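Local atomic coordinates of coat protein (Papaya mosaic virus, PDB entry 4DOX), a protein that forms the helical capsid of a flexible filamentous plant virus, its copies probably packing around the genomic RNA. Residues A[133-144]-A[161-171]. Sequence-based numbering, arbitrary orientation.
Sequences KPSAKFAAFDFF and RSPTQEERIAN
With its CG anti to the backbone N (chi1 -176°) and the rest of the chain extended, Glu166 reaches from the first turn of helix 165-172 to Ser135. Its OE2, met on the syn side, accepts from Ser135 OG at 3.2 Å; Lys133 NZ adds a weak salt bridge to that same oxygen. Glu167 instead has CG beside its own backbone N (chi1 -73°), and its extended chain carries the carboxylate to Arg161. Arg161 grips it end-on: NH1 to OE1 at 2.9 Å, nearly straight, and NH2 to OE2, both on syn lone pairs and close to the guanidinium plane. OE1 also takes Thr164 N, while Thr164 OG1 accepts from Glu167 N at 3.1 Å, the reciprocal pair of a capping box that starts the last modelled helix of a coat protein with helices but no strands. One water ties the carboxylate to the 133-144 loop, donating to Glu167 OE2 and accepting from Phe138 N at 2.8 Å. Apolar packing follows along the helix: Ala136 CB against Ala170 CB, and Ala139 CB 3.9 Å from Glu167 CB and above the rim of one face of the Phe144 ring. The far edge of that ring meets Pro163, CZ to CB 3.8 Å, and Trp115 of helix 111-118 touches both Pro163 and Glu167. Asn171 CB lies 3.5 Å from Phe144 CD2, the side chains antiparallel and the amide plane turned 55° from the ring.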
loop_
_atom_site.group_PDB
_atom_site.type_symbol
_atom_site.label_atom_id
_atom_site.label_comp_id
_atom_site.label_asym_id
_atom_site.label_seq_id
_atom_site.Cartn_x
_atom_site.Cartn_y
_atom_site.Cartn_z
ATOM N N LYS A 133 -13.686 -0.526 -18.548
ATOM C CA LYS A 133 -13.651 -1.234 -19.823
ATOM C C LYS A 133 -12.750 -2.412 -19.625
ATOM O O LYS A 133 -11.870 -2.360 -18.819
ATOM C CB LYS A 133 -13.105 -0.355 -20.961
ATOM C CG LYS A 133 -14.122 0.577 -21.624
ATOM C CD LYS A 133 -13.491 1.945 -22.062
ATOM C CE LYS A 133 -13.013 1.997 -23.540
ATOM N NZ LYS A 133 -11.913 2.998 -23.768
ATOM N N PRO A 134 -12.957 -3.479 -20.375
ATOM C CA PRO A 134 -12.137 -4.671 -20.200
ATOM C C PRO A 134 -10.666 -4.383 -20.426
ATOM O O PRO A 134 -9.824 -5.044 -19.838
ATOM C CB PRO A 134 -12.682 -5.621 -21.263
ATOM C CG PRO A 134 -14.068 -5.199 -21.454
ATOM C CD PRO A 134 -14.166 -3.748 -21.172
ATOM N N SER A 135 -10.352 -3.430 -21.288
ATOM C CA SER A 135 -8.972 -3.051 -21.519
ATOM C C SER A 135 -8.333 -2.185 -20.402
ATOM O O SER A 135 -7.147 -1.999 -20.399
ATOM C CB SER A 135 -8.853 -2.389 -22.882
ATOM O OG SER A 135 -10.103 -1.866 -23.260
ATOM N N ALA A 136 -9.111 -1.634 -19.477
ATOM C CA ALA A 136 -8.547 -0.862 -18.365
ATOM C C ALA A 136 -8.669 -1.623 -17.048
ATOM O O ALA A 136 -8.398 -1.108 -15.994
ATOM C CB ALA A 136 -9.190 0.506 -18.265
ATOM N N LYS A 137 -9.054 -2.880 -17.157
ATOM C CA LYS A 137 -9.388 -3.774 -16.075
ATOM C C LYS A 137 -8.429 -3.810 -14.894
ATOM O O LYS A 137 -8.844 -3.872 -13.744
ATOM C CB LYS A 137 -9.195 -5.125 -16.654
ATOM C CG LYS A 137 -10.335 -5.886 -16.903
ATOM C CD LYS A 137 -9.935 -7.264 -16.576
ATOM C CE LYS A 137 -9.364 -8.010 -17.701
ATOM N NZ LYS A 137 -10.449 -8.248 -18.631
ATOM N N PHE A 138 -7.137 -3.843 -15.221
ATOM C CA PHE A 138 -6.058 -4.063 -14.281
ATOM C C PHE A 138 -5.725 -2.801 -13.527
ATOM O O PHE A 138 -4.857 -2.794 -12.685
ATOM C CB PHE A 138 -4.860 -4.684 -14.993
ATOM C CG PHE A 138 -5.081 -6.104 -15.346
ATOM C CD1 PHE A 138 -5.309 -6.506 -16.666
ATOM C CD2 PHE A 138 -5.146 -7.052 -14.339
ATOM C CE1 PHE A 138 -5.561 -7.843 -16.960
ATOM C CE2 PHE A 138 -5.399 -8.374 -14.624
ATOM C CZ PHE A 138 -5.600 -8.774 -15.939
ATOM N N ALA A 139 -6.472 -1.750 -13.834
ATOM C CA ALA A 139 -6.381 -0.464 -13.179
ATOM C C ALA A 139 -7.456 -0.305 -12.092
ATOM O O ALA A 139 -7.475 0.682 -11.372
ATOM C CB ALA A 139 -6.529 0.599 -14.207
ATOM N N ALA A 140 -8.361 -1.282 -11.985
ATOM C CA ALA A 140 -9.595 -1.069 -11.171
ATOM C C ALA A 140 -9.402 -1.414 -9.679
ATOM O O ALA A 140 -10.208 -2.157 -9.083
ATOM C CB ALA A 140 -10.824 -1.779 -11.782
ATOM N N PHE A 141 -8.311 -0.915 -9.109
ATOM C CA PHE A 141 -8.162 -0.955 -7.674
ATOM C C PHE A 141 -7.840 0.415 -7.162
ATOM O O PHE A 141 -7.254 1.251 -7.891
ATOM C CB PHE A 141 -7.182 -2.025 -7.172
ATOM C CG PHE A 141 -5.774 -1.920 -7.699
ATOM C CD1 PHE A 141 -4.717 -1.647 -6.827
ATOM C CD2 PHE A 141 -5.474 -2.199 -9.051
ATOM C CE1 PHE A 141 -3.381 -1.571 -7.324
ATOM C CE2 PHE A 141 -4.167 -2.135 -9.529
ATOM C CZ PHE A 141 -3.122 -1.830 -8.674
ATOM N N ASP A 142 -8.247 0.670 -5.917
ATOM C CA ASP A 142 -8.191 2.016 -5.402
ATOM C C ASP A 142 -6.844 2.497 -4.894
ATOM O O ASP A 142 -6.779 3.578 -4.321
ATOM C CB ASP A 142 -9.292 2.273 -4.373
ATOM C CG ASP A 142 -9.104 1.492 -3.077
ATOM O OD1 ASP A 142 -8.003 0.958 -2.813
ATOM O OD2 ASP A 142 -10.077 1.432 -2.297
ATOM N N PHE A 143 -5.775 1.731 -5.086
ATOM C CA PHE A 143 -4.438 2.238 -4.784
ATOM C C PHE A 143 -3.509 1.962 -5.942
ATOM O O PHE A 143 -2.301 1.709 -5.763
ATOM C CB PHE A 143 -3.884 1.643 -3.488
ATOM C CG PHE A 143 -3.927 0.149 -3.437
ATOM C CD1 PHE A 143 -5.139 -0.521 -3.193
ATOM C CD2 PHE A 143 -2.752 -0.601 -3.608
ATOM C CE1 PHE A 143 -5.188 -1.938 -3.107
ATOM C CE2 PHE A 143 -2.779 -2.021 -3.542
ATOM C CZ PHE A 143 -4.003 -2.696 -3.294
ATOM N N PHE A 144 -4.088 1.989 -7.133
ATOM C CA PHE A 144 -3.344 1.832 -8.339
ATOM C C PHE A 144 -2.278 2.916 -8.411
ATOM O O PHE A 144 -1.199 2.674 -8.990
ATOM C CB PHE A 144 -4.309 1.915 -9.506
ATOM C CG PHE A 144 -3.668 2.224 -10.841
ATOM C CD1 PHE A 144 -3.117 1.195 -11.633
ATOM C CD2 PHE A 144 -3.648 3.532 -11.333
ATOM C CE1 PHE A 144 -2.550 1.465 -12.877
ATOM C CE2 PHE A 144 -3.075 3.821 -12.578
ATOM C CZ PHE A 144 -2.527 2.792 -13.352
ATOM N N ARG A 161 5.379 -5.058 -16.371
ATOM C CA ARG A 161 5.226 -4.049 -17.430
ATOM C C ARG A 161 4.816 -2.737 -16.733
ATOM O O ARG A 161 4.461 -2.741 -15.535
ATOM C CB ARG A 161 4.225 -4.472 -18.516
ATOM C CG ARG A 161 2.795 -4.583 -18.046
ATOM C CD ARG A 161 1.828 -4.807 -19.212
ATOM N NE ARG A 161 0.453 -5.125 -18.794
ATOM C CZ ARG A 161 -0.475 -4.231 -18.432
ATOM N NH1 ARG A 161 -0.201 -2.917 -18.409
ATOM N NH2 ARG A 161 -1.688 -4.655 -18.097
ATOM N N SER A 162 4.910 -1.626 -17.454
ATOM C CA SER A 162 4.270 -0.391 -17.022
ATOM C C SER A 162 2.780 -0.459 -17.241
ATOM O O SER A 162 2.306 -1.258 -18.073
ATOM C CB SER A 162 4.833 0.790 -17.801
ATOM O OG SER A 162 5.845 1.364 -16.995
ATOM N N PRO A 163 2.019 0.378 -16.515
ATOM C CA PRO A 163 0.619 0.521 -16.917
ATOM C C PRO A 163 0.527 1.140 -18.312
ATOM O O PRO A 163 1.444 1.827 -18.719
ATOM C CB PRO A 163 0.023 1.450 -15.858
ATOM C CG PRO A 163 1.012 1.620 -14.845
ATOM C CD PRO A 163 2.288 0.952 -15.194
ATOM N N THR A 164 -0.554 0.874 -19.050
ATOM C CA THR A 164 -0.828 1.592 -20.307
ATOM C C THR A 164 -1.452 2.929 -19.967
ATOM O O THR A 164 -2.063 3.073 -18.909
ATOM C CB THR A 164 -1.773 0.807 -21.207
ATOM O OG1 THR A 164 -3.047 0.698 -20.575
ATOM C CG2 THR A 164 -1.230 -0.601 -21.445
ATOM N N GLN A 165 -1.285 3.911 -20.847
ATOM C CA GLN A 165 -1.925 5.233 -20.690
ATOM C C GLN A 165 -3.455 5.073 -20.493
ATOM O O GLN A 165 -4.045 5.790 -19.684
ATOM C CB GLN A 165 -1.570 6.156 -21.884
ATOM C CG GLN A 165 -2.015 7.638 -21.796
ATOM C CD GLN A 165 -1.397 8.445 -20.627
ATOM O OE1 GLN A 165 -0.389 8.061 -20.017
ATOM N NE2 GLN A 165 -2.018 9.578 -20.316
ATOM N N GLU A 166 -4.078 4.118 -21.191
ATOM C CA GLU A 166 -5.491 3.820 -20.984
ATOM C C GLU A 166 -5.785 3.418 -19.532
ATOM O O GLU A 166 -6.730 3.911 -18.918
ATOM C CB GLU A 166 -6.007 2.750 -21.950
ATOM C CG GLU A 166 -7.492 2.515 -21.778
ATOM C CD GLU A 166 -8.027 1.316 -22.535
ATOM O OE1 GLU A 166 -7.206 0.577 -23.119
ATOM O OE2 GLU A 166 -9.273 1.113 -22.547
ATOM N N GLU A 167 -4.977 2.518 -18.987
ATOM C CA GLU A 167 -5.060 2.174 -17.565
ATOM C C GLU A 167 -4.883 3.389 -16.658
ATOM O O GLU A 167 -5.704 3.583 -15.755
ATOM C CB GLU A 167 -4.108 1.037 -17.197
ATOM C CG GLU A 167 -4.581 -0.307 -17.727
ATOM C CD GLU A 167 -3.484 -1.358 -17.776
ATOM O OE1 GLU A 167 -2.287 -1.000 -17.775
ATOM O OE2 GLU A 167 -3.810 -2.553 -17.842
ATOM N N ARG A 168 -3.852 4.213 -16.894
ATOM C CA ARG A 168 -3.608 5.409 -16.048
ATOM C C ARG A 168 -4.833 6.307 -16.077
ATOM O O ARG A 168 -5.336 6.700 -15.030
ATOM C CB ARG A 168 -2.334 6.198 -16.441
ATOM C CG ARG A 168 -1.008 5.446 -16.133
ATOM C CD ARG A 168 0.300 6.293 -16.167
ATOM N NE ARG A 168 0.865 6.251 -17.508
ATOM C CZ ARG A 168 1.843 5.449 -17.917
ATOM N NH1 ARG A 168 2.447 4.611 -17.074
ATOM N NH2 ARG A 168 2.232 5.511 -19.186
ATOM N N ILE A 169 -5.332 6.577 -17.284
ATOM C CA ILE A 169 -6.483 7.449 -17.476
ATOM C C ILE A 169 -7.711 6.859 -16.833
ATOM O O ILE A 169 -8.461 7.580 -16.176
ATOM C CB ILE A 169 -6.727 7.796 -18.987
ATOM C CG1 ILE A 169 -5.947 9.052 -19.337
ATOM C CG2 ILE A 169 -8.226 8.033 -19.327
ATOM C CD1 ILE A 169 -5.425 9.064 -20.758
ATOM N N ALA A 170 -7.918 5.555 -17.001
ATOM C CA ALA A 170 -9.158 4.948 -16.529
ATOM C C ALA A 170 -9.280 5.077 -15.026
ATOM O O ALA A 170 -10.399 5.164 -14.525
ATOM C CB ALA A 170 -9.283 3.488 -16.969
ATOM N N ASN A 171 -8.148 5.113 -14.315
ATOM C CA ASN A 171 -8.169 5.083 -12.860
ATOM C C ASN A 171 -8.261 6.487 -12.304
ATOM O O ASN A 171 -8.898 6.705 -11.279
ATOM C CB ASN A 171 -6.945 4.334 -12.301
ATOM C CG ASN A 171 -6.927 4.255 -10.735
ATOM O OD1 ASN A 171 -7.574 3.390 -10.122
ATOM N ND2 ASN A 171 -6.149 5.140 -10.110
HETATM O O HOH W 1 -6.220 -3.535 -17.828
HETATM O O HOH W 2 -4.191 -1.236 -21.690
#